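Local coordinates for S-layer domain-containing protein (Ruminiclostridium thermocellum ATCC 27405, PDB 4QVS) that is of unknown function but carries a concanavalin A-like lectin/glucanase domain, which would be consistent with carbohydrate binding at the cell surface, at residues T5-M10 and F22-G27; Y9-A14 and N47-D52; G30-Y35 and V58-G63. All blocks are in the same frame, centred on the assembly; numbering follows the deposited sequence.

Contact 1: T5-M10 and F22-G27; sequences TGAWYM and FKDYKG. With NA (sodium ion), chain C.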
loop_
_atom_site.group_PDB
_atom_site.type_symbol
_atom_site.label_atom_id
_atom_site.label_comp_id
_atom_site.label_asym_id
_atom_site.label_seq_id
_atom_site.Cartn_x
_atom_site.Cartn_y
_atom_site.Cartn_z
ATOM N N THR A 5 -31.548 -8.533 5.303
ATOM C CA THR A 5 -31.266 -7.191 5.828
ATOM C C THR A 5 -30.197 -6.580 4.922
ATOM O O THR A 5 -29.730 -7.230 3.971
ATOM C CB THR A 5 -30.827 -7.165 7.309
ATOM O OG1 THR A 5 -29.674 -7.986 7.484
ATOM C CG2 THR A 5 -31.937 -7.669 8.220
ATOM N N GLY A 6 -29.846 -5.328 5.172
ATOM C CA GLY A 6 -28.830 -4.653 4.370
ATOM C C GLY A 6 -29.356 -4.047 3.084
ATOM O O GLY A 6 -30.547 -4.126 2.770
ATOM N N ALA A 7 -28.440 -3.441 2.343
ATOM C CA ALA A 7 -28.746 -2.781 1.102
ATOM C C ALA A 7 -27.732 -3.056 -0.011
ATOM O O ALA A 7 -26.575 -3.463 0.231
ATOM C CB ALA A 7 -28.819 -1.296 1.355
ATOM N N TRP A 8 -28.183 -2.778 -1.229
ATOM C CA TRP A 8 -27.377 -2.910 -2.432
ATOM C C TRP A 8 -27.802 -1.915 -3.512
ATOM O O TRP A 8 -28.834 -2.085 -4.144
ATOM C CB TRP A 8 -27.482 -4.347 -2.965
ATOM C CG TRP A 8 -26.655 -4.618 -4.152
ATOM C CD1 TRP A 8 -25.694 -3.827 -4.684
ATOM C CD2 TRP A 8 -26.597 -5.875 -4.892
ATOM N NE1 TRP A 8 -25.071 -4.492 -5.760
ATOM C CE2 TRP A 8 -25.624 -5.733 -5.898
ATOM C CE3 TRP A 8 -27.313 -7.076 -4.816
ATOM C CZ2 TRP A 8 -25.312 -6.778 -6.818
ATOM C CZ3 TRP A 8 -27.011 -8.114 -5.739
ATOM C CH2 TRP A 8 -26.025 -7.945 -6.718
ATOM N N TYR A 9 -26.961 -0.909 -3.749
ATOM C CA TYR A 9 -27.176 0.082 -4.793
ATOM C C TYR A 9 -26.316 -0.292 -6.010
ATOM O O TYR A 9 -25.087 -0.249 -5.960
ATOM C CB TYR A 9 -26.878 1.486 -4.283
ATOM C CG TYR A 9 -27.863 1.866 -3.187
ATOM C CD1 TYR A 9 -29.189 2.240 -3.505
ATOM C CD2 TYR A 9 -27.526 1.742 -1.865
ATOM C CE1 TYR A 9 -30.136 2.509 -2.525
ATOM C CE2 TYR A 9 -28.465 2.061 -0.871
ATOM C CZ TYR A 9 -29.760 2.429 -1.215
ATOM O OH TYR A 9 -30.653 2.715 -0.207
HETATM N N MSE A 10 -26.998 -0.654 -7.089
HETATM C CA MSE A 10 -26.345 -1.073 -8.323
HETATM C C MSE A 10 -26.217 0.111 -9.220
HETATM O O MSE A 10 -25.501 0.060 -10.201
HETATM C CB MSE A 10 -27.194 -2.134 -9.012
HETATM C CG MSE A 10 -27.298 -3.404 -8.190
HETATM SE SE MSE A 10 -28.321 -4.670 -9.304
HETATM C CE MSE A 10 -26.761 -5.069 -10.450
ATOM N N PHE A 22 -32.294 5.905 -7.106
ATOM C CA PHE A 22 -31.782 4.558 -7.317
ATOM C C PHE A 22 -32.150 3.653 -6.145
ATOM O O PHE A 22 -31.868 3.938 -4.971
ATOM C CB PHE A 22 -30.283 4.637 -7.552
ATOM C CG PHE A 22 -29.935 5.391 -8.798
ATOM C CD1 PHE A 22 -29.933 4.754 -10.030
ATOM C CD2 PHE A 22 -29.677 6.753 -8.750
ATOM C CE1 PHE A 22 -29.654 5.457 -11.194
ATOM C CE2 PHE A 22 -29.409 7.469 -9.915
ATOM C CZ PHE A 22 -29.380 6.826 -11.134
ATOM N N LYS A 23 -32.810 2.558 -6.474
ATOM C CA LYS A 23 -33.338 1.674 -5.445
ATOM C C LYS A 23 -32.308 0.784 -4.818
ATOM O O LYS A 23 -31.205 0.550 -5.370
ATOM C CB LYS A 23 -34.432 0.768 -6.028
ATOM C CG LYS A 23 -33.891 -0.299 -6.967
ATOM C CD LYS A 23 -34.961 -1.270 -7.409
ATOM C CE LYS A 23 -34.349 -2.266 -8.389
ATOM N NZ LYS A 23 -35.300 -3.347 -8.754
ATOM N N ASP A 24 -32.681 0.326 -3.630
ATOM C CA ASP A 24 -31.971 -0.688 -2.903
ATOM C C ASP A 24 -32.473 -2.042 -3.442
ATOM O O ASP A 24 -33.598 -2.412 -3.195
ATOM C CB ASP A 24 -32.349 -0.616 -1.441
ATOM C CG ASP A 24 -31.882 -1.808 -0.680
ATOM O OD1 ASP A 24 -30.997 -2.518 -1.197
ATOM O OD2 ASP A 24 -32.391 -2.032 0.425
ATOM N N TYR A 25 -31.634 -2.773 -4.155
ATOM C CA TYR A 25 -32.031 -4.094 -4.667
ATOM C C TYR A 25 -32.441 -5.110 -3.611
ATOM O O TYR A 25 -33.167 -6.051 -3.913
ATOM C CB TYR A 25 -30.928 -4.671 -5.529
ATOM C CG TYR A 25 -30.989 -4.104 -6.898
ATOM C CD1 TYR A 25 -30.536 -2.823 -7.153
ATOM C CD2 TYR A 25 -31.552 -4.833 -7.935
ATOM C CE1 TYR A 25 -30.616 -2.293 -8.411
ATOM C CE2 TYR A 25 -31.634 -4.307 -9.202
ATOM C CZ TYR A 25 -31.165 -3.041 -9.435
ATOM O OH TYR A 25 -31.252 -2.535 -10.699
ATOM N N LYS A 26 -31.990 -4.925 -2.375
ATOM C CA LYS A 26 -32.372 -5.846 -1.283
ATOM C C LYS A 26 -33.797 -5.503 -0.787
ATOM O O LYS A 26 -34.388 -6.267 -0.056
ATOM C CB LYS A 26 -31.387 -5.789 -0.112
ATOM C CG LYS A 26 -29.983 -6.304 -0.414
ATOM C CD LYS A 26 -29.954 -7.811 -0.514
ATOM C CE LYS A 26 -28.748 -8.296 -1.318
ATOM N NZ LYS A 26 -28.957 -9.653 -1.931
ATOM N N GLY A 27 -34.337 -4.345 -1.171
ATOM C CA GLY A 27 -35.725 -3.983 -0.797
ATOM C C GLY A 27 -35.869 -3.848 0.689
ATOM O O GLY A 27 -36.845 -4.314 1.262
HETATM NA NA NA C . -23.894 -0.780 -11.611
HETATM O O HOH W 1 -29.581 0.973 -7.410
HETATM O O HOH W 2 -24.210 -2.606 -10.802
#

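Contact 2: Y9-A14 and N47-D52; sequences YMFDEA and NSVSLD. With NA (sodium ion), chain C.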
loop_
_atom_site.group_PDB
_atom_site.type_symbol
_atom_site.label_atom_id
_atom_site.label_comp_id
_atom_site.label_asym_id
_atom_site.label_seq_id
_atom_site.Cartn_x
_atom_site.Cartn_y
_atom_site.Cartn_z
ATOM N N TYR A 9 -26.961 -0.909 -3.749
ATOM C CA TYR A 9 -27.176 0.082 -4.793
ATOM C C TYR A 9 -26.316 -0.292 -6.010
ATOM O O TYR A 9 -25.087 -0.249 -5.960
ATOM C CB TYR A 9 -26.878 1.486 -4.283
ATOM C CG TYR A 9 -27.863 1.866 -3.187
ATOM C CD1 TYR A 9 -29.189 2.240 -3.505
ATOM C CD2 TYR A 9 -27.526 1.742 -1.865
ATOM C CE1 TYR A 9 -30.136 2.509 -2.525
ATOM C CE2 TYR A 9 -28.465 2.061 -0.871
ATOM C CZ TYR A 9 -29.760 2.429 -1.215
ATOM O OH TYR A 9 -30.653 2.715 -0.207
HETATM N N MSE A 10 -26.998 -0.654 -7.089
HETATM C CA MSE A 10 -26.345 -1.073 -8.323
HETATM C C MSE A 10 -26.217 0.111 -9.220
HETATM O O MSE A 10 -25.501 0.060 -10.201
HETATM C CB MSE A 10 -27.194 -2.134 -9.012
HETATM C CG MSE A 10 -27.298 -3.404 -8.190
HETATM SE SE MSE A 10 -28.321 -4.670 -9.304
HETATM C CE MSE A 10 -26.761 -5.069 -10.450
ATOM N N PHE A 11 -26.965 1.178 -8.928
ATOM C CA PHE A 11 -26.879 2.407 -9.697
ATOM C C PHE A 11 -26.954 2.224 -11.224
ATOM O O PHE A 11 -26.228 2.920 -11.962
ATOM C CB PHE A 11 -25.586 3.163 -9.356
ATOM C CG PHE A 11 -25.455 3.563 -7.913
ATOM C CD1 PHE A 11 -26.369 4.473 -7.336
ATOM C CD2 PHE A 11 -24.401 3.131 -7.143
ATOM C CE1 PHE A 11 -26.223 4.868 -6.027
ATOM C CE2 PHE A 11 -24.262 3.537 -5.811
ATOM C CZ PHE A 11 -25.200 4.401 -5.253
ATOM N N ASP A 12 -27.820 1.315 -11.694
ATOM C CA ASP A 12 -27.958 1.047 -13.133
ATOM C C ASP A 12 -29.002 1.891 -13.844
ATOM O O ASP A 12 -28.825 2.221 -15.007
ATOM C CB ASP A 12 -28.257 -0.434 -13.382
ATOM C CG ASP A 12 -27.062 -1.323 -13.059
ATOM O OD1 ASP A 12 -25.916 -0.809 -13.074
ATOM O OD2 ASP A 12 -27.265 -2.508 -12.760
ATOM N N GLU A 13 -30.070 2.274 -13.155
ATOM C CA GLU A 13 -31.145 2.978 -13.811
ATOM C C GLU A 13 -32.051 3.629 -12.790
ATOM O O GLU A 13 -32.457 2.984 -11.830
ATOM C CB GLU A 13 -31.954 1.956 -14.598
ATOM C CG GLU A 13 -32.950 2.559 -15.563
ATOM C CD GLU A 13 -33.630 1.478 -16.372
ATOM O OE1 GLU A 13 -34.216 0.571 -15.745
ATOM O OE2 GLU A 13 -33.574 1.518 -17.626
ATOM N N ALA A 14 -32.375 4.899 -13.016
ATOM C CA ALA A 14 -33.224 5.667 -12.114
ATOM C C ALA A 14 -34.581 5.014 -11.991
ATOM O O ALA A 14 -35.065 4.377 -12.936
ATOM C CB ALA A 14 -33.385 7.097 -12.612
ATOM N N ASN A 47 -24.245 0.245 -15.316
ATOM C CA ASN A 47 -23.933 1.641 -15.109
ATOM C C ASN A 47 -23.422 1.848 -13.708
ATOM O O ASN A 47 -23.592 0.978 -12.819
ATOM C CB ASN A 47 -25.125 2.536 -15.415
ATOM C CG ASN A 47 -25.350 2.702 -16.910
ATOM O OD1 ASN A 47 -24.425 2.994 -17.661
ATOM N ND2 ASN A 47 -26.594 2.560 -17.340
ATOM N N SER A 48 -22.776 3.003 -13.562
ATOM C CA SER A 48 -22.095 3.441 -12.355
ATOM C C SER A 48 -22.254 4.966 -12.163
ATOM O O SER A 48 -22.391 5.733 -13.122
ATOM C CB SER A 48 -20.580 3.130 -12.500
ATOM O OG SER A 48 -20.333 1.785 -12.918
ATOM N N VAL A 49 -22.239 5.405 -10.908
ATOM C CA VAL A 49 -22.265 6.842 -10.598
ATOM C C VAL A 49 -20.933 7.477 -10.974
ATOM O O VAL A 49 -19.889 6.909 -10.678
ATOM C CB VAL A 49 -22.486 7.065 -9.077
ATOM C CG1 VAL A 49 -22.072 8.455 -8.627
ATOM C CG2 VAL A 49 -23.925 6.780 -8.724
ATOM N N SER A 50 -20.984 8.648 -11.619
ATOM C CA SER A 50 -19.796 9.425 -11.919
ATOM C C SER A 50 -19.887 10.815 -11.261
ATOM O O SER A 50 -20.689 11.650 -11.706
ATOM C CB SER A 50 -19.641 9.621 -13.405
ATOM O OG SER A 50 -18.360 10.142 -13.629
ATOM N N LEU A 51 -19.002 11.058 -10.279
ATOM C CA LEU A 51 -18.962 12.305 -9.490
ATOM C C LEU A 51 -17.859 13.211 -10.006
ATOM O O LEU A 51 -16.720 12.749 -10.202
ATOM C CB LEU A 51 -18.700 11.967 -8.018
ATOM C CG LEU A 51 -19.623 10.915 -7.371
ATOM C CD1 LEU A 51 -19.244 10.661 -5.916
ATOM C CD2 LEU A 51 -21.093 11.324 -7.447
ATOM N N ASP A 52 -18.181 14.494 -10.197
ATOM C CA ASP A 52 -17.254 15.430 -10.780
ATOM C C ASP A 52 -16.096 15.839 -9.882
ATOM O O ASP A 52 -15.134 16.400 -10.359
ATOM C CB ASP A 52 -17.963 16.655 -11.345
ATOM C CG ASP A 52 -18.698 17.490 -10.259
ATOM O OD1 ASP A 52 -18.579 17.167 -9.060
ATOM O OD2 ASP A 52 -19.386 18.462 -10.653
HETATM NA NA NA C . -23.894 -0.780 -11.611
HETATM O O HOH W 2 -24.210 -2.606 -10.802
#

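Contact 3: G30-Y35 and V58-G63; sequences GNAVLY and VALPDG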
loop_
_atom_site.group_PDB
_atom_site.type_symbol
_atom_site.label_atom_id
_atom_site.label_comp_id
_atom_site.label_asym_id
_atom_site.label_seq_id
_atom_site.Cartn_x
_atom_site.Cartn_y
_atom_site.Cartn_z
ATOM N N GLY A 30 -34.872 2.849 1.529
ATOM C CA GLY A 30 -35.304 3.814 0.529
ATOM C C GLY A 30 -34.301 4.062 -0.575
ATOM O O GLY A 30 -33.181 3.499 -0.596
ATOM N N ASN A 31 -34.703 4.929 -1.493
ATOM C CA ASN A 31 -33.904 5.225 -2.642
ATOM C C ASN A 31 -32.698 6.075 -2.342
ATOM O O ASN A 31 -32.771 6.984 -1.514
ATOM C CB ASN A 31 -34.756 5.916 -3.689
ATOM C CG ASN A 31 -35.885 5.042 -4.178
ATOM O OD1 ASN A 31 -35.797 3.810 -4.087
ATOM N ND2 ASN A 31 -36.952 5.661 -4.700
ATOM N N ALA A 32 -31.568 5.728 -2.969
ATOM C CA ALA A 32 -30.390 6.603 -2.919
ATOM C C ALA A 32 -30.675 7.773 -3.846
ATOM O O ALA A 32 -31.314 7.593 -4.857
ATOM C CB ALA A 32 -29.133 5.872 -3.370
ATOM N N VAL A 33 -30.226 8.979 -3.517
ATOM C CA VAL A 33 -30.442 10.096 -4.389
ATOM C C VAL A 33 -29.112 10.629 -4.898
ATOM O O VAL A 33 -28.220 10.988 -4.122
ATOM C CB VAL A 33 -31.226 11.236 -3.648
ATOM C CG1 VAL A 33 -31.571 12.344 -4.629
ATOM C CG2 VAL A 33 -32.504 10.665 -3.035
ATOM N N LEU A 34 -29.034 10.803 -6.208
ATOM C CA LEU A 34 -27.829 11.294 -6.866
ATOM C C LEU A 34 -27.938 12.772 -7.192
ATOM O O LEU A 34 -28.936 13.171 -7.758
ATOM C CB LEU A 34 -27.626 10.559 -8.213
ATOM C CG LEU A 34 -26.465 11.045 -9.116
ATOM C CD1 LEU A 34 -25.170 11.028 -8.338
ATOM C CD2 LEU A 34 -26.296 10.213 -10.409
ATOM N N TYR A 35 -26.894 13.539 -6.862
ATOM C CA TYR A 35 -26.773 14.943 -7.215
ATOM C C TYR A 35 -25.517 15.014 -8.108
ATOM O O TYR A 35 -24.384 15.057 -7.628
ATOM C CB TYR A 35 -26.674 15.811 -5.965
ATOM C CG TYR A 35 -27.897 15.677 -5.055
ATOM C CD1 TYR A 35 -29.033 16.442 -5.255
ATOM C CD2 TYR A 35 -27.904 14.755 -4.036
ATOM C CE1 TYR A 35 -30.149 16.323 -4.419
ATOM C CE2 TYR A 35 -28.993 14.600 -3.219
ATOM C CZ TYR A 35 -30.112 15.390 -3.417
ATOM O OH TYR A 35 -31.135 15.203 -2.571
ATOM N N VAL A 58 -23.887 11.412 -3.357
ATOM C CA VAL A 58 -25.043 10.582 -3.260
ATOM C C VAL A 58 -25.554 10.650 -1.847
ATOM O O VAL A 58 -24.780 10.484 -0.913
ATOM C CB VAL A 58 -24.684 9.105 -3.589
ATOM C CG1 VAL A 58 -25.913 8.231 -3.485
ATOM C CG2 VAL A 58 -24.074 9.033 -4.993
ATOM N N ALA A 59 -26.865 10.872 -1.703
ATOM C CA ALA A 59 -27.488 10.866 -0.408
ATOM C C ALA A 59 -28.105 9.497 -0.249
ATOM O O ALA A 59 -28.823 9.020 -1.133
ATOM C CB ALA A 59 -28.585 11.949 -0.280
ATOM N N LEU A 60 -27.821 8.856 0.878
ATOM C CA LEU A 60 -28.388 7.556 1.187
ATOM C C LEU A 60 -29.529 7.836 2.141
ATOM O O LEU A 60 -29.560 8.887 2.782
ATOM C CB LEU A 60 -27.352 6.669 1.859
ATOM C CG LEU A 60 -26.158 6.286 0.959
ATOM C CD1 LEU A 60 -25.068 5.630 1.776
ATOM C CD2 LEU A 60 -26.603 5.334 -0.125
ATOM N N PRO A 61 -30.461 6.905 2.264
ATOM C CA PRO A 61 -31.596 7.216 3.193
ATOM C C PRO A 61 -31.147 7.105 4.641
ATOM O O PRO A 61 -30.213 6.330 4.959
ATOM C CB PRO A 61 -32.648 6.154 2.848
ATOM C CG PRO A 61 -31.885 5.065 2.120
ATOM C CD PRO A 61 -30.686 5.697 1.460
ATOM N N ASP A 62 -31.766 7.909 5.503
ATOM C CA ASP A 62 -31.439 7.963 6.923
ATOM C C ASP A 62 -31.562 6.587 7.546
ATOM O O ASP A 62 -32.441 5.840 7.178
ATOM C CB ASP A 62 -32.436 8.882 7.689
ATOM C CG ASP A 62 -32.469 10.317 7.169
ATOM O OD1 ASP A 62 -31.654 10.694 6.293
ATOM O OD2 ASP A 62 -33.343 11.094 7.651
ATOM N N GLY A 63 -30.713 6.272 8.513
ATOM C CA GLY A 63 -30.784 5.010 9.258
ATOM C C GLY A 63 -30.115 3.793 8.613
ATOM O O GLY A 63 -29.951 2.759 9.226
#

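Contact 1: T5-M10 and F22-G27
Asp24 opens a type I beta turn, closed by Gly27 N bonding Asp24 O, and its carboxylate reaches across to Ala7 and Trp8 of strand 7-9. Its CB lies by the ring of Tyr9, 3.9 Å from Tyr9 OH, and ring and carboxylate planes are 43° apart. With CG anti to the backbone N (chi1 168°), Asp24 CG comes 3.7 Å from Ala7 CB. OD1 then takes two backbone N-H groups from opposite faces of the carboxylate: Trp8 N at 2.8 Å across the contact and Lys26 N, two residues on, at 2.9 Å, which adds an Asx turn. OD2 turns to Asn28 N, so both oxygens are occupied by backbone. Next along, Tyr25 N gives its hydrogen to Trp8 O. Tyr25 is modelled in two positions; in one, SE of Met10, a selenomethionine, lies over the ring centre, a Met-aromatic contact that remains doubtful. The other edge of strand 7-9 pairs with a strand of the second subunit, where Asp203 accepts from Trp8 NE1. A water completes the join, donating to Lys23 O at 2.6 Å and weakly accepting from Met10 N at 3.1 Å.

Contact 2: Y9-A14 and N47-D52
Asp12 and Asn47 bring the two backbones closest, their CA atoms 4.5 Å apart, where the loop 9-14 passes the start of strand 47-52. Just before this point the chain turns at Phe11 through left-handed helical angles (phi 49°, psi 40°), and the carbonyl oxygens of Met10 and Asn47 converge on one sodium ion. Met10 O binds it at 2.3 Å and Asn47 O at 2.1 Å.

The side chain of Asp12 joins them. Its CG lies beside the backbone N (chi1 -69°), which swings OD1 round to the ion at 2.5 Å. The same OD1 accepts from Asn47 N at 3.0 Å, met from above the carboxylate plane, so one oxygen is shared by metal and amide. Asn47 answers with its own side chain: ND2 donates almost straight to Asp12 O at 3.2 Å, lying on a lone pair in the carbonyl plane, with that oxygen close to the amide plane of Asn47. The two residues thus hold each other by a reciprocal pair of bonds, each using one side chain and one backbone group.

Farther along the strand the contact turns apolar. Val49 CG2 presses on one face of the Phe11 ring, 3.8 Å from its centroid, in a CH-pi contact displaced toward the rim, while Tyr9 CB covers the opposite face.

Asn45 O, a water and both carboxylate oxygens of Asp202 from the second subunit complete the ligands of the ion. The result is a seven-oxygen sodium site of three backbone carbonyls, two carboxylates and a water. It bridges the interface, consistent with a structural role in tying a loop and a strand of one chain to the other subunit.

Contact 3: G30-Y35 and V58-G63
Tyr35 lays the edge of its ring against Ala59, with CE2 4.0 Å from Ala59 CB and the methyl close to the ring plane. The CG of Tyr35 stands beside the backbone N (chi1 -60°), which brings the CE2 edge alongside Ala59 of the neighbouring strand; the same ring stacks with Tyr57. Val33 sits on this face too, Val33 CB 4.3 Å from Ala59 CB.

Underneath, strands 32-35 and 58-60 run antiparallel. Val33 and Ala59 form a hydrogen-bonded pair: Val33 N donates to Ala59 O and Ala59 N to Val33 O, each at 2.8 Å. Leu34 and Val58 make the following non-hydrogen-bonded pair and turn to the other side of the sheet, where Leu34 CD1 meets Val58 CG2 at 4.0 Å. The second branch of Val58, CG1, reaches Ala32 CB, and Leu60 CD2 approaches Ala32 CB at 4.1 Å. Tyr9 and Phe11 of the same chain pack on Ala32, and Phe204 of the second subunit on Leu60.

Strand 32-35 is the middle one of a three-stranded antiparallel sheet, between 21-22 and 57-60, and Val58, Ala59 and Leu60 pair in turn with a strand of the second subunit, so the sheet runs on across the interface.

Beyond Leu60, Pro61 CG packs 3.4 Å from Gly30 O, an oxygen that accepts from the hydroxyl of Tyr9.

Two backbone bonds thus set the register, and apolar packing carries the rest, from Ala32, Leu34, Val58 and Leu60 on one face and Val33, Tyr35 and Ala59 on the other.

How the contacts relate
From the N terminus, segment 5-10 first meets 22-27, and contact 1 closes the shortest loop. Contact 2 starts from the same stretch, sharing Tyr9 and Met10, but reaches on to 47-52 and so spans the second half of contact 1. Contact 3 opens only after contact 1 has closed; its 30-35 segment lies inside the span of contact 2 and its 58-63 segment beyond it, so those two cross. Tyr9 packs on Pro61, and Phe22 O probably accepts from Ala32 N, joining contacts 1 and 3; Phe22 also packs on Phe11. Together they bind the N-terminal strand, the small three-stranded sheet and the sodium loop into one unit, which all three contacts set against the second subunit.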